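Local coordinates for protein sortase (Streptomyces avermitilis, PDB 5GO5) that probably acts as a class E housekeeping sortase, a cysteine transpeptidase that joins secreted proteins to the cell wall through an acyl-thioester intermediate, at residues A52-P57 against D118-T123; G93-A98 against R162-T167; T127-V132 against A183-T188; T140-V145 against S176-V181. One frame throughout, in Å; residues are numbered along the deposited sequence.

Contact 1: A52-P57 against D118-T123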
loop_
_atom_site.group_PDB
_atom_site.type_symbol
_atom_site.label_atom_id
_atom_site.label_comp_id
_atom_site.label_asym_id
_atom_site.label_seq_id
_atom_site.Cartn_x
_atom_site.Cartn_y
_atom_site.Cartn_z
ATOM N N ALA A 52 -0.084 0.664 -11.379
ATOM C CA ALA A 52 -0.556 1.805 -10.667
ATOM C C ALA A 52 0.595 2.619 -10.192
ATOM O O ALA A 52 1.765 2.194 -10.239
ATOM C CB ALA A 52 -1.470 1.407 -9.485
ATOM N N VAL A 53 0.295 3.842 -9.749
ATOM C CA VAL A 53 1.285 4.666 -9.078
ATOM C C VAL A 53 0.741 5.028 -7.693
ATOM O O VAL A 53 -0.461 5.366 -7.582
ATOM C CB VAL A 53 1.592 5.984 -9.845
ATOM C CG1 VAL A 53 2.616 6.812 -9.133
ATOM C CG2 VAL A 53 2.021 5.689 -11.267
ATOM N N MET A 54 1.630 5.001 -6.701
ATOM C CA MET A 54 1.308 5.339 -5.330
ATOM C C MET A 54 1.953 6.650 -4.930
ATOM O O MET A 54 3.115 6.894 -5.220
ATOM C CB MET A 54 1.738 4.222 -4.376
ATOM C CG MET A 54 1.224 4.371 -2.940
ATOM S SD MET A 54 1.813 3.080 -1.803
ATOM C CE MET A 54 1.025 1.627 -2.471
ATOM N N TYR A 55 1.195 7.424 -4.161
ATOM C CA TYR A 55 1.643 8.640 -3.513
ATOM C C TYR A 55 1.252 8.583 -2.038
ATOM O O TYR A 55 0.151 8.156 -1.712
ATOM C CB TYR A 55 0.923 9.848 -4.147
ATOM C CG TYR A 55 1.124 9.993 -5.645
ATOM C CD1 TYR A 55 0.352 9.279 -6.575
ATOM C CD2 TYR A 55 2.158 10.845 -6.163
ATOM C CE1 TYR A 55 0.572 9.393 -7.946
ATOM C CE2 TYR A 55 2.352 10.954 -7.508
ATOM C CZ TYR A 55 1.594 10.226 -8.412
ATOM O OH TYR A 55 1.805 10.332 -9.753
ATOM N N ILE A 56 2.132 9.033 -1.150
ATOM C CA ILE A 56 1.851 9.092 0.281
ATOM C C ILE A 56 2.377 10.437 0.770
ATOM O O ILE A 56 3.569 10.570 0.945
ATOM C CB ILE A 56 2.507 7.955 1.039
ATOM C CG1 ILE A 56 2.034 6.592 0.481
ATOM C CG2 ILE A 56 2.180 8.033 2.511
ATOM C CD1 ILE A 56 2.741 5.404 1.096
ATOM N N PRO A 57 1.482 11.392 0.955
ATOM C CA PRO A 57 1.931 12.753 1.346
ATOM C C PRO A 57 2.883 12.769 2.565
ATOM O O PRO A 57 3.862 13.528 2.583
ATOM C CB PRO A 57 0.611 13.439 1.594
ATOM C CG PRO A 57 -0.313 12.880 0.565
ATOM C CD PRO A 57 0.080 11.407 0.505
ATOM N N ASP A 118 -3.327 9.281 7.999
ATOM C CA ASP A 118 -2.510 9.556 6.810
ATOM C C ASP A 118 -3.105 8.853 5.585
ATOM O O ASP A 118 -3.573 7.728 5.682
ATOM C CB ASP A 118 -1.091 9.147 7.015
ATOM C CG ASP A 118 -0.294 10.130 7.863
ATOM O OD1 ASP A 118 -0.765 11.260 8.148
ATOM O OD2 ASP A 118 0.819 9.768 8.217
ATOM N N GLU A 119 -3.064 9.546 4.451
ATOM C CA GLU A 119 -3.619 9.082 3.208
ATOM C C GLU A 119 -2.569 8.343 2.386
ATOM O O GLU A 119 -1.373 8.714 2.354
ATOM C CB GLU A 119 -4.165 10.249 2.402
ATOM C CG GLU A 119 -5.302 10.985 3.105
ATOM C CD GLU A 119 -5.192 12.509 2.930
ATOM O OE1 GLU A 119 -4.065 13.081 2.849
ATOM O OE2 GLU A 119 -6.241 13.150 2.825
ATOM N N VAL A 120 -3.041 7.313 1.702
ATOM C CA VAL A 120 -2.285 6.549 0.711
ATOM C C VAL A 120 -3.106 6.579 -0.558
ATOM O O VAL A 120 -4.234 6.128 -0.566
ATOM C CB VAL A 120 -2.048 5.088 1.190
ATOM C CG1 VAL A 120 -1.325 4.292 0.137
ATOM C CG2 VAL A 120 -1.313 5.056 2.538
ATOM N N VAL A 121 -2.558 7.185 -1.613
ATOM C CA VAL A 121 -3.298 7.524 -2.798
ATOM C C VAL A 121 -2.723 6.780 -3.983
ATOM O O VAL A 121 -1.496 6.791 -4.151
ATOM C CB VAL A 121 -3.231 9.033 -3.090
ATOM C CG1 VAL A 121 -4.029 9.393 -4.325
ATOM C CG2 VAL A 121 -3.801 9.803 -1.891
ATOM N N LEU A 122 -3.582 6.121 -4.762
ATOM C CA LEU A 122 -3.156 5.476 -5.982
ATOM C C LEU A 122 -3.956 5.895 -7.171
ATOM O O LEU A 122 -5.158 6.195 -7.069
ATOM C CB LEU A 122 -3.239 3.958 -5.896
ATOM C CG LEU A 122 -2.305 3.336 -4.860
ATOM C CD1 LEU A 122 -2.981 3.098 -3.523
ATOM C CD2 LEU A 122 -1.641 2.055 -5.358
ATOM N N THR A 123 -3.292 5.885 -8.320
ATOM C CA THR A 123 -3.966 6.018 -9.588
ATOM C C THR A 123 -3.682 4.796 -10.454
ATOM O O THR A 123 -2.541 4.297 -10.478
ATOM C CB THR A 123 -3.618 7.322 -10.358
ATOM O OG1 THR A 123 -4.217 7.262 -11.656
ATOM C CG2 THR A 123 -2.119 7.549 -10.474
#
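Val53 faces Thr123, and Tyr55 faces Val121, as hydrogen-bonded pairs of two antiparallel strands; Met54 and Leu122 form the non-hydrogen-bonded pair between them. Each hydrogen-bonded pair gives two backbone bonds, the shortest from Tyr55 N to Val121 O at 2.8 Å and nearly straight (167° at the hydrogen). A weaker CA-H...O contact joins Leu122 CA to Val53 O at 3.1 Å.

Apolar contacts gather on the Met54 side. Met54 and Leu122 lie side by side, and the bend at the end of the methionine chain (chi3 -66°) brings CE to 4.0 Å from Leu122 CD2 while SD rests 3.9 Å from Val120 CG1. An unbranched, flexible side chain suits a place between two such neighbours. Ile56 runs alongside Val120, CG1 to CG1 at 4.1 Å.

The other face is more mixed. The Tyr55 ring meets Thr123 CG2 with its edge, through CE1 at 4.1 Å, and Thr123 OG1 turns to Gly125 N. Where the pairing stops, Pro57, which has no N-H to offer, rests its CD 3.6 Å from Glu119 O.

Strand 50-55 also pairs with strand 65-69, and strand 119-123 with strand 127-140. Met54 and Leu122 reach inward to strands 93-98 and 162-167, whereas Tyr55 and Val121 meet Leu199 and Ala198 of the C-terminal tail.

Contact 2: G93-A98 against R162-T167. With SO4 (sulfate ion), chain D.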
loop_
_atom_site.group_PDB
_atom_site.type_symbol
_atom_site.label_atom_id
_atom_site.label_comp_id
_atom_site.label_asym_id
_atom_site.label_seq_id
_atom_site.Cartn_x
_atom_site.Cartn_y
_atom_site.Cartn_z
ATOM N N GLY A 93 -11.809 -6.643 -0.107
ATOM C CA GLY A 93 -10.698 -7.493 0.309
ATOM C C GLY A 93 -9.614 -6.613 0.848
ATOM O O GLY A 93 -9.903 -5.601 1.536
ATOM N N ASN A 94 -8.371 -7.003 0.589
ATOM C CA ASN A 94 -7.206 -6.329 1.149
ATOM C C ASN A 94 -6.152 -6.222 0.051
ATOM O O ASN A 94 -5.494 -7.196 -0.276
ATOM C CB ASN A 94 -6.700 -7.094 2.347
ATOM C CG ASN A 94 -5.567 -6.402 3.046
ATOM O OD1 ASN A 94 -5.153 -5.291 2.664
ATOM N ND2 ASN A 94 -5.026 -7.056 4.083
ATOM N N PHE A 95 -5.993 -5.014 -0.498
ATOM C CA PHE A 95 -4.993 -4.716 -1.533
ATOM C C PHE A 95 -3.649 -4.540 -0.831
ATOM O O PHE A 95 -3.403 -3.535 -0.212
ATOM C CB PHE A 95 -5.419 -3.460 -2.283
ATOM C CG PHE A 95 -4.413 -2.917 -3.274
ATOM C CD1 PHE A 95 -4.300 -3.437 -4.548
ATOM C CD2 PHE A 95 -3.604 -1.843 -2.938
ATOM C CE1 PHE A 95 -3.373 -2.915 -5.451
ATOM C CE2 PHE A 95 -2.698 -1.340 -3.833
ATOM C CZ PHE A 95 -2.588 -1.870 -5.100
ATOM N N ALA A 96 -2.798 -5.554 -0.931
ATOM C CA ALA A 96 -1.593 -5.584 -0.124
ATOM C C ALA A 96 -0.364 -5.341 -0.965
ATOM O O ALA A 96 -0.195 -5.927 -2.035
ATOM C CB ALA A 96 -1.484 -6.911 0.574
ATOM N N VAL A 97 0.517 -4.491 -0.447
ATOM C CA VAL A 97 1.703 -4.004 -1.177
ATOM C C VAL A 97 2.929 -4.048 -0.279
ATOM O O VAL A 97 2.866 -3.625 0.900
ATOM C CB VAL A 97 1.497 -2.575 -1.688
ATOM C CG1 VAL A 97 2.751 -2.026 -2.356
ATOM C CG2 VAL A 97 0.319 -2.513 -2.617
ATOM N N ALA A 98 4.021 -4.588 -0.836
ATOM C CA ALA A 98 5.306 -4.674 -0.164
ATOM C C ALA A 98 6.298 -3.667 -0.724
ATOM O O ALA A 98 6.308 -3.419 -1.918
ATOM C CB ALA A 98 5.853 -6.050 -0.358
ATOM N N ARG A 162 -12.956 -2.502 1.938
ATOM C CA ARG A 162 -12.020 -2.270 0.852
ATOM C C ARG A 162 -10.744 -1.758 1.506
ATOM O O ARG A 162 -10.579 -0.538 1.759
ATOM C CB ARG A 162 -12.576 -1.284 -0.182
ATOM C CG ARG A 162 -13.886 -1.757 -0.815
ATOM C CD ARG A 162 -14.546 -0.617 -1.590
ATOM N NE ARG A 162 -15.851 -1.079 -2.119
ATOM C CZ ARG A 162 -16.006 -1.752 -3.246
ATOM N NH1 ARG A 162 -14.994 -2.019 -4.061
ATOM N NH2 ARG A 162 -17.229 -2.103 -3.630
ATOM N N TYR A 163 -9.866 -2.710 1.833
ATOM C CA TYR A 163 -8.690 -2.380 2.605
ATOM C C TYR A 163 -7.429 -2.342 1.754
ATOM O O TYR A 163 -7.370 -2.875 0.632
ATOM C CB TYR A 163 -8.497 -3.342 3.786
ATOM C CG TYR A 163 -9.723 -3.472 4.646
ATOM C CD1 TYR A 163 -10.389 -2.330 5.142
ATOM C CD2 TYR A 163 -10.216 -4.699 5.013
ATOM C CE1 TYR A 163 -11.524 -2.436 5.920
ATOM C CE2 TYR A 163 -11.347 -4.797 5.821
ATOM C CZ TYR A 163 -11.993 -3.676 6.276
ATOM O OH TYR A 163 -13.153 -3.742 7.053
ATOM N N LEU A 164 -6.413 -1.718 2.329
ATOM C CA LEU A 164 -5.062 -1.676 1.787
ATOM C C LEU A 164 -4.101 -1.963 2.933
ATOM O O LEU A 164 -4.302 -1.497 4.075
ATOM C CB LEU A 164 -4.778 -0.305 1.135
ATOM C CG LEU A 164 -3.348 0.042 0.767
ATOM C CD1 LEU A 164 -3.341 1.009 -0.431
ATOM C CD2 LEU A 164 -2.583 0.620 1.912
ATOM N N THR A 165 -3.042 -2.711 2.628
ATOM C CA THR A 165 -1.988 -3.000 3.564
ATOM C C THR A 165 -0.672 -2.637 2.909
ATOM O O THR A 165 -0.458 -2.953 1.751
ATOM C CB THR A 165 -1.971 -4.467 3.946
ATOM O OG1 THR A 165 -3.266 -4.823 4.407
ATOM C CG2 THR A 165 -0.957 -4.768 5.058
ATOM N N LEU A 166 0.197 -1.967 3.675
ATOM C CA LEU A 166 1.604 -1.804 3.299
ATOM C C LEU A 166 2.445 -2.548 4.295
ATOM O O LEU A 166 2.208 -2.451 5.499
ATOM C CB LEU A 166 2.037 -0.328 3.325
ATOM C CG LEU A 166 1.186 0.678 2.565
ATOM C CD1 LEU A 166 1.782 2.085 2.694
ATOM C CD2 LEU A 166 1.002 0.292 1.100
ATOM N N THR A 167 3.434 -3.242 3.781
ATOM C CA THR A 167 4.464 -3.918 4.592
ATOM C C THR A 167 5.851 -3.599 4.111
ATOM O O THR A 167 6.079 -3.440 2.926
ATOM C CB THR A 167 4.283 -5.441 4.608
ATOM O OG1 THR A 167 5.214 -6.023 5.558
ATOM C CG2 THR A 167 4.498 -6.088 3.287
HETATM S S SO4 D . -20.856 -1.816 -2.401
HETATM O O1 SO4 D . -20.199 -1.661 -1.067
HETATM O O2 SO4 D . -21.981 -0.842 -2.455
HETATM O O3 SO4 D . -21.290 -3.225 -2.546
HETATM O O4 SO4 D . -19.971 -1.488 -3.531
#
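Asn94 and Thr165 cross at about a right angle, and Thr165 OG1 donates to Asn94 OD1 at 2.6 Å, in the plane of the amide and on a lone pair. With CG anti to the backbone N (chi1 -175°), Asn94 reaches over to the neighbouring strand, while its ND2 binds Asp149 O, so both ends of the buried amide are held. A leucine in its place would probably leave the Thr165 hydroxyl and the Asp149 carbonyl without these partners. Beyond it on the same face, Ala96 and Ala98 are small enough to let the threonines close in, Ala98 CB lying 3.9 Å from Thr167 CG2.

The two strands are parallel neighbours in the sortase beta barrel, and they run toward the predicted active-site residues His100 and Cys169. On their other face, Phe95 and Leu164 lie side by side: Leu164 CD1 sits at the ring edge, 3.8 Å from Phe95 CD2. Val97 CB meets Leu166 CD2 at 4.0 Å. Tyr163 N binds Gly93 O at 2.9 Å, and Gly93 has backbone angles (phi 124°) that call for glycine. The extended chain of Arg162 lets NH2 hydrogen-bond O4 of a sulfate ion (2.8 Å), probably from the crystallisation liquor, which Lys92 also binds.

Contact 3: T127-V132 against A183-T188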
loop_
_atom_site.group_PDB
_atom_site.type_symbol
_atom_site.label_atom_id
_atom_site.label_comp_id
_atom_site.label_asym_id
_atom_site.label_seq_id
_atom_site.Cartn_x
_atom_site.Cartn_y
_atom_site.Cartn_z
ATOM N N THR A 127 -8.788 6.153 -12.418
ATOM C CA THR A 127 -9.350 6.550 -11.123
ATOM C C THR A 127 -8.275 6.816 -10.083
ATOM O O THR A 127 -7.262 6.109 -10.032
ATOM C CB THR A 127 -10.276 5.425 -10.609
ATOM O OG1 THR A 127 -11.281 5.115 -11.605
ATOM C CG2 THR A 127 -10.949 5.728 -9.296
ATOM N N TRP A 128 -8.520 7.821 -9.250
ATOM C CA TRP A 128 -7.759 8.086 -8.081
ATOM C C TRP A 128 -8.454 7.453 -6.893
ATOM O O TRP A 128 -9.604 7.747 -6.638
ATOM C CB TRP A 128 -7.715 9.569 -7.775
ATOM C CG TRP A 128 -6.804 10.368 -8.697
ATOM C CD1 TRP A 128 -7.184 11.209 -9.686
ATOM C CD2 TRP A 128 -5.382 10.402 -8.649
ATOM N NE1 TRP A 128 -6.067 11.785 -10.283
ATOM C CE2 TRP A 128 -4.948 11.306 -9.650
ATOM C CE3 TRP A 128 -4.434 9.774 -7.847
ATOM C CZ2 TRP A 128 -3.610 11.572 -9.871
ATOM C CZ3 TRP A 128 -3.110 10.064 -8.049
ATOM C CH2 TRP A 128 -2.715 10.938 -9.057
ATOM N N PHE A 129 -7.714 6.643 -6.146
ATOM C CA PHE A 129 -8.211 5.958 -4.956
ATOM C C PHE A 129 -7.514 6.558 -3.766
ATOM O O PHE A 129 -6.273 6.524 -3.698
ATOM C CB PHE A 129 -7.860 4.456 -5.046
ATOM C CG PHE A 129 -8.468 3.744 -6.218
ATOM C CD1 PHE A 129 -7.849 3.768 -7.470
ATOM C CD2 PHE A 129 -9.693 3.077 -6.086
ATOM C CE1 PHE A 129 -8.419 3.105 -8.563
ATOM C CE2 PHE A 129 -10.257 2.395 -7.177
ATOM C CZ PHE A 129 -9.618 2.421 -8.404
ATOM N N THR A 130 -8.275 7.045 -2.781
ATOM C CA THR A 130 -7.700 7.536 -1.554
ATOM C C THR A 130 -8.027 6.592 -0.429
ATOM O O THR A 130 -9.201 6.469 -0.070
ATOM C CB THR A 130 -8.229 8.937 -1.178
ATOM O OG1 THR A 130 -7.887 9.849 -2.229
ATOM C CG2 THR A 130 -7.618 9.431 0.082
ATOM N N TYR A 131 -6.987 5.957 0.124
ATOM C CA TYR A 131 -7.102 5.156 1.314
ATOM C C TYR A 131 -6.652 5.943 2.534
ATOM O O TYR A 131 -5.787 6.824 2.427
ATOM C CB TYR A 131 -6.268 3.888 1.184
ATOM C CG TYR A 131 -6.752 2.867 0.198
ATOM C CD1 TYR A 131 -6.432 2.944 -1.159
ATOM C CD2 TYR A 131 -7.549 1.769 0.607
ATOM C CE1 TYR A 131 -6.848 1.964 -2.071
ATOM C CE2 TYR A 131 -7.955 0.794 -0.300
ATOM C CZ TYR A 131 -7.617 0.892 -1.633
ATOM O OH TYR A 131 -8.042 -0.130 -2.472
ATOM N N VAL A 132 -7.193 5.612 3.693
ATOM C CA VAL A 132 -6.810 6.277 4.948
ATOM C C VAL A 132 -6.342 5.260 5.970
ATOM O O VAL A 132 -7.036 4.298 6.228
ATOM C CB VAL A 132 -7.981 7.078 5.501
ATOM C CG1 VAL A 132 -7.620 7.659 6.886
ATOM C CG2 VAL A 132 -8.301 8.197 4.536
ATOM N N ALA A 183 -5.192 0.272 6.043
ATOM C CA ALA A 183 -5.993 1.401 5.640
ATOM C C ALA A 183 -7.312 0.949 5.014
ATOM O O ALA A 183 -7.413 -0.166 4.485
ATOM C CB ALA A 183 -5.200 2.233 4.648
ATOM N N HIS A 184 -8.286 1.848 4.949
ATOM C CA HIS A 184 -9.523 1.589 4.240
ATOM C C HIS A 184 -9.771 2.653 3.147
ATOM O O HIS A 184 -9.261 3.777 3.219
ATOM C CB HIS A 184 -10.732 1.560 5.177
ATOM C CG HIS A 184 -11.142 2.918 5.639
ATOM N ND1 HIS A 184 -10.557 3.551 6.715
ATOM C CD2 HIS A 184 -12.017 3.802 5.113
ATOM C CE1 HIS A 184 -11.071 4.766 6.841
ATOM N NE2 HIS A 184 -11.965 4.935 5.891
ATOM N N LEU A 185 -10.525 2.265 2.134
ATOM C CA LEU A 185 -10.805 3.148 1.007
ATOM C C LEU A 185 -11.781 4.232 1.456
ATOM O O LEU A 185 -12.900 3.930 1.892
ATOM C CB LEU A 185 -11.360 2.374 -0.171
ATOM C CG LEU A 185 -11.581 3.203 -1.447
ATOM C CD1 LEU A 185 -10.266 3.788 -1.967
ATOM C CD2 LEU A 185 -12.342 2.386 -2.483
ATOM N N ASP A 186 -11.351 5.488 1.380
ATOM C CA ASP A 186 -12.196 6.624 1.765
ATOM C C ASP A 186 -12.937 7.223 0.612
ATOM O O ASP A 186 -14.112 7.586 0.751
ATOM C CB ASP A 186 -11.339 7.688 2.437
ATOM C CG ASP A 186 -12.159 8.929 2.877
ATOM O OD1 ASP A 186 -12.944 8.812 3.795
ATOM O OD2 ASP A 186 -12.050 9.960 2.218
ATOM N N SER A 187 -12.279 7.359 -0.534
ATOM C CA SER A 187 -12.874 8.056 -1.658
ATOM C C SER A 187 -12.256 7.626 -2.971
ATOM O O SER A 187 -11.170 7.050 -3.000
ATOM C CB SER A 187 -12.799 9.554 -1.433
ATOM O OG SER A 187 -11.494 9.979 -1.286
ATOM N N THR A 188 -13.010 7.867 -4.027
ATOM C CA THR A 188 -12.546 7.698 -5.400
ATOM C C THR A 188 -12.918 8.952 -6.183
ATOM O O THR A 188 -13.899 9.623 -5.861
ATOM C CB THR A 188 -13.199 6.496 -6.107
ATOM O OG1 THR A 188 -14.662 6.608 -6.054
ATOM C CG2 THR A 188 -12.767 5.226 -5.520
#
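Thr130 O receives two backbone donors from the opposite strand, Asp186 N at 2.8 Å and Ser187 N at 3.2 Å, both in the plane of its carbonyl. One residue thus faces two, the signature of a classic beta bulge, and the register slips by one before Tyr131. Thr130 N returns an almost straight bond to Ser187 O (2.9 Å, 176° at the hydrogen). Past the bulge, Val132 N binds His184 O at 2.8 Å and His184 N binds Val132 O, so pairing resumes at once.

Packing centres on Leu185. Its CD1 stands over the middle of the Tyr131 ring, 3.8 Å from the centroid and only 9° off the normal, a CH-pi contact. With CG anti to the backbone N (chi1 -175°), the leucine leans over the ring, and the same CD1 is 4.0 Å from Phe129 CB. Ala183 is small enough to sit beside the root of the tyrosine, while the tyrosine OH reaches Gly90 N. Farther along, Thr188 CG2 touches Phe129 CD2 at 3.8 Å.

Val132 and Asp186 lie side by side, pointing the same way, CG2 to CB 3.7 Å, and His184 turns ND1 to Asp134. The hydrogen bonds across the pair are all backbone to backbone; side chains add aromatic and aliphatic packing on the Tyr131 face, while the face of Thr130, His184 and Ser187 is more polar, which suits a partly exposed surface.

Contact 4: T140-V145 against S176-V181. With SO4 (sulfate ion), chain C.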
loop_
_atom_site.group_PDB
_atom_site.type_symbol
_atom_site.label_atom_id
_atom_site.label_comp_id
_atom_site.label_asym_id
_atom_site.label_seq_id
_atom_site.Cartn_x
_atom_site.Cartn_y
_atom_site.Cartn_z
ATOM N N THR A 140 5.990 -6.434 13.395
ATOM C CA THR A 140 5.831 -7.861 13.455
ATOM C C THR A 140 6.954 -8.642 12.819
ATOM O O THR A 140 7.971 -8.083 12.480
ATOM C CB THR A 140 4.474 -8.285 12.913
ATOM O OG1 THR A 140 4.244 -9.656 13.288
ATOM C CG2 THR A 140 4.378 -8.056 11.374
ATOM N N VAL A 141 6.780 -9.952 12.767
ATOM C CA VAL A 141 7.819 -10.818 12.245
ATOM C C VAL A 141 7.556 -11.192 10.792
ATOM O O VAL A 141 6.403 -11.233 10.336
ATOM C CB VAL A 141 8.054 -12.068 13.133
ATOM C CG1 VAL A 141 8.650 -11.641 14.469
ATOM C CG2 VAL A 141 6.788 -12.888 13.317
ATOM N N PRO A 142 8.630 -11.472 10.041
ATOM C CA PRO A 142 8.491 -11.884 8.646
ATOM C C PRO A 142 7.548 -13.039 8.349
ATOM O O PRO A 142 6.962 -13.063 7.277
ATOM C CB PRO A 142 9.921 -12.261 8.244
ATOM C CG PRO A 142 10.792 -11.534 9.183
ATOM C CD PRO A 142 10.050 -11.392 10.462
ATOM N N THR A 143 7.395 -13.986 9.277
ATOM C CA THR A 143 6.523 -15.138 9.107
ATOM C C THR A 143 5.033 -14.862 9.358
ATOM O O THR A 143 4.202 -15.756 9.149
ATOM C CB THR A 143 6.960 -16.260 10.075
ATOM O OG1 THR A 143 7.045 -15.714 11.383
ATOM C CG2 THR A 143 8.299 -16.807 9.685
ATOM N N ASP A 144 4.688 -13.650 9.815
ATOM C CA ASP A 144 3.311 -13.300 10.137
ATOM C C ASP A 144 2.600 -12.957 8.838
ATOM O O ASP A 144 2.488 -11.789 8.477
ATOM C CB ASP A 144 3.291 -12.116 11.113
ATOM C CG ASP A 144 1.898 -11.781 11.630
ATOM O OD1 ASP A 144 0.917 -12.414 11.198
ATOM O OD2 ASP A 144 1.811 -10.846 12.446
ATOM N N VAL A 145 2.139 -13.993 8.143
ATOM C CA VAL A 145 1.519 -13.861 6.818
ATOM C C VAL A 145 0.065 -13.411 6.867
ATOM O O VAL A 145 -0.469 -12.976 5.848
ATOM C CB VAL A 145 1.590 -15.173 5.984
ATOM C CG1 VAL A 145 3.036 -15.546 5.715
ATOM C CG2 VAL A 145 0.827 -16.314 6.676
ATOM N N SER A 176 15.329 -9.245 11.966
ATOM C CA SER A 176 14.692 -7.963 12.173
ATOM C C SER A 176 13.186 -8.019 11.857
ATOM O O SER A 176 12.675 -8.977 11.273
ATOM C CB SER A 176 15.409 -6.842 11.404
ATOM O OG SER A 176 15.782 -7.227 10.088
ATOM N N HIS A 177 12.483 -6.992 12.300
ATOM C CA HIS A 177 11.021 -6.987 12.277
ATOM C C HIS A 177 10.528 -6.200 11.073
ATOM O O HIS A 177 11.240 -5.356 10.525
ATOM C CB HIS A 177 10.490 -6.424 13.585
ATOM C CG HIS A 177 10.709 -7.351 14.743
ATOM N ND1 HIS A 177 11.937 -7.489 15.356
ATOM C CD2 HIS A 177 9.882 -8.235 15.354
ATOM C CE1 HIS A 177 11.849 -8.389 16.320
ATOM N NE2 HIS A 177 10.615 -8.863 16.336
ATOM N N ARG A 178 9.315 -6.521 10.635
ATOM C CA ARG A 178 8.661 -5.694 9.605
ATOM C C ARG A 178 7.698 -4.751 10.268
ATOM O O ARG A 178 7.239 -4.997 11.364
ATOM C CB ARG A 178 7.881 -6.586 8.647
ATOM C CG ARG A 178 8.755 -7.546 7.908
ATOM C CD ARG A 178 7.931 -8.406 6.994
ATOM N NE ARG A 178 8.823 -9.174 6.119
ATOM C CZ ARG A 178 8.407 -9.995 5.174
ATOM N NH1 ARG A 178 7.108 -10.125 4.926
ATOM N NH2 ARG A 178 9.297 -10.677 4.455
ATOM N N LEU A 179 7.341 -3.686 9.551
ATOM C CA LEU A 179 6.322 -2.809 9.930
ATOM C C LEU A 179 5.163 -2.868 8.936
ATOM O O LEU A 179 5.397 -3.007 7.725
ATOM C CB LEU A 179 6.822 -1.387 9.969
ATOM C CG LEU A 179 7.885 -1.088 11.045
ATOM C CD1 LEU A 179 8.309 0.359 10.898
ATOM C CD2 LEU A 179 7.311 -1.325 12.413
ATOM N N ILE A 180 3.960 -2.753 9.476
ATOM C CA ILE A 180 2.721 -2.905 8.704
ATOM C C ILE A 180 1.837 -1.716 9.007
ATOM O O ILE A 180 1.709 -1.273 10.171
ATOM C CB ILE A 180 1.894 -4.168 9.087
ATOM C CG1 ILE A 180 2.750 -5.428 9.339
ATOM C CG2 ILE A 180 0.745 -4.428 8.094
ATOM C CD1 ILE A 180 3.387 -5.978 8.102
ATOM N N VAL A 181 1.149 -1.206 7.981
ATOM C CA VAL A 181 -0.037 -0.362 8.218
ATOM C C VAL A 181 -1.240 -0.914 7.444
ATOM O O VAL A 181 -1.081 -1.519 6.377
ATOM C CB VAL A 181 0.143 1.129 7.838
ATOM C CG1 VAL A 181 1.159 1.791 8.740
ATOM C CG2 VAL A 181 0.524 1.287 6.391
HETATM S S SO4 C . 14.116 -4.525 14.400
HETATM O O1 SO4 C . 13.575 -5.561 15.309
HETATM O O2 SO4 C . 13.756 -3.205 14.974
HETATM O O3 SO4 C . 15.586 -4.657 14.255
HETATM O O4 SO4 C . 13.515 -4.666 13.056
#
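Thr140 and Arg178 hold each other by two backbone bonds as an antiparallel hydrogen-bonded pair: Thr140 N to Arg178 O at 2.8 Å, nearly straight at 170°, and Arg178 N to Thr140 O, more bent.

Pro142 CA lies over one face of the Arg178 guanidinium, offset toward the rim, 3.7 Å from NE, with CB beside it; the proline, whose ring restricts its backbone, presents CA and CB to the flat group. Thr140 and Ile180 cross at a slant, CG2 of the threonine 3.7 Å from CG1 of the isoleucine. Val141 and His177 run side by side, with Val141 CG1 3.7 Å from His177 CD2. His177 also holds a sulfate ion, probably from the crystallisation liquor, through backbone N to O4 (2.7 Å) and through ND1 to O1.

A second shell fixes these groups. Val141 to Asp144 is a type I turn, closed by Asp144 N to Val141 O. Thr140 OG1 donates to the anti lone pair of Asp144 OD2 at 2.8 Å, and that carboxylate also forms a salt bridge with Lys154. The arginine chain is extended from CG to NE, which carries NE to Glu170 O. A serine at the place of Arg178 would probably leave that carbonyl without this donor and open a gap beside Pro142.

The Arg178 side chain lies about 7 Å from a bound glycine and about 8 Å from that of His100, the predicted proton donor/acceptor, a position consistent with the role of the active-site arginine in other sortases. The pairing joins the end of strand 127-140 to the start of strand 178-190, whose other neighbour is strand 162-167.

Overall arrangement
From the N terminus, residues 52-57 wait until 118-123 for contact 1 to close, and within that loop 93-98 opens contact 2, so the two cross. After contact 1 is complete, 127-132 opens contact 3 and 140-145 opens contact 4. Contact 2 then closes at 162-167, crossing both, before 176-181 closes contact 4 and 183-188 closes contact 3, with contact 4 nested inside. Strand 178-190 serves both of these last contacts, their centres about 24 Å apart, while contacts 1 and 2 meet through Leu122 and Leu164 in the core. Together they tie early and late strands into the sortase beta barrel.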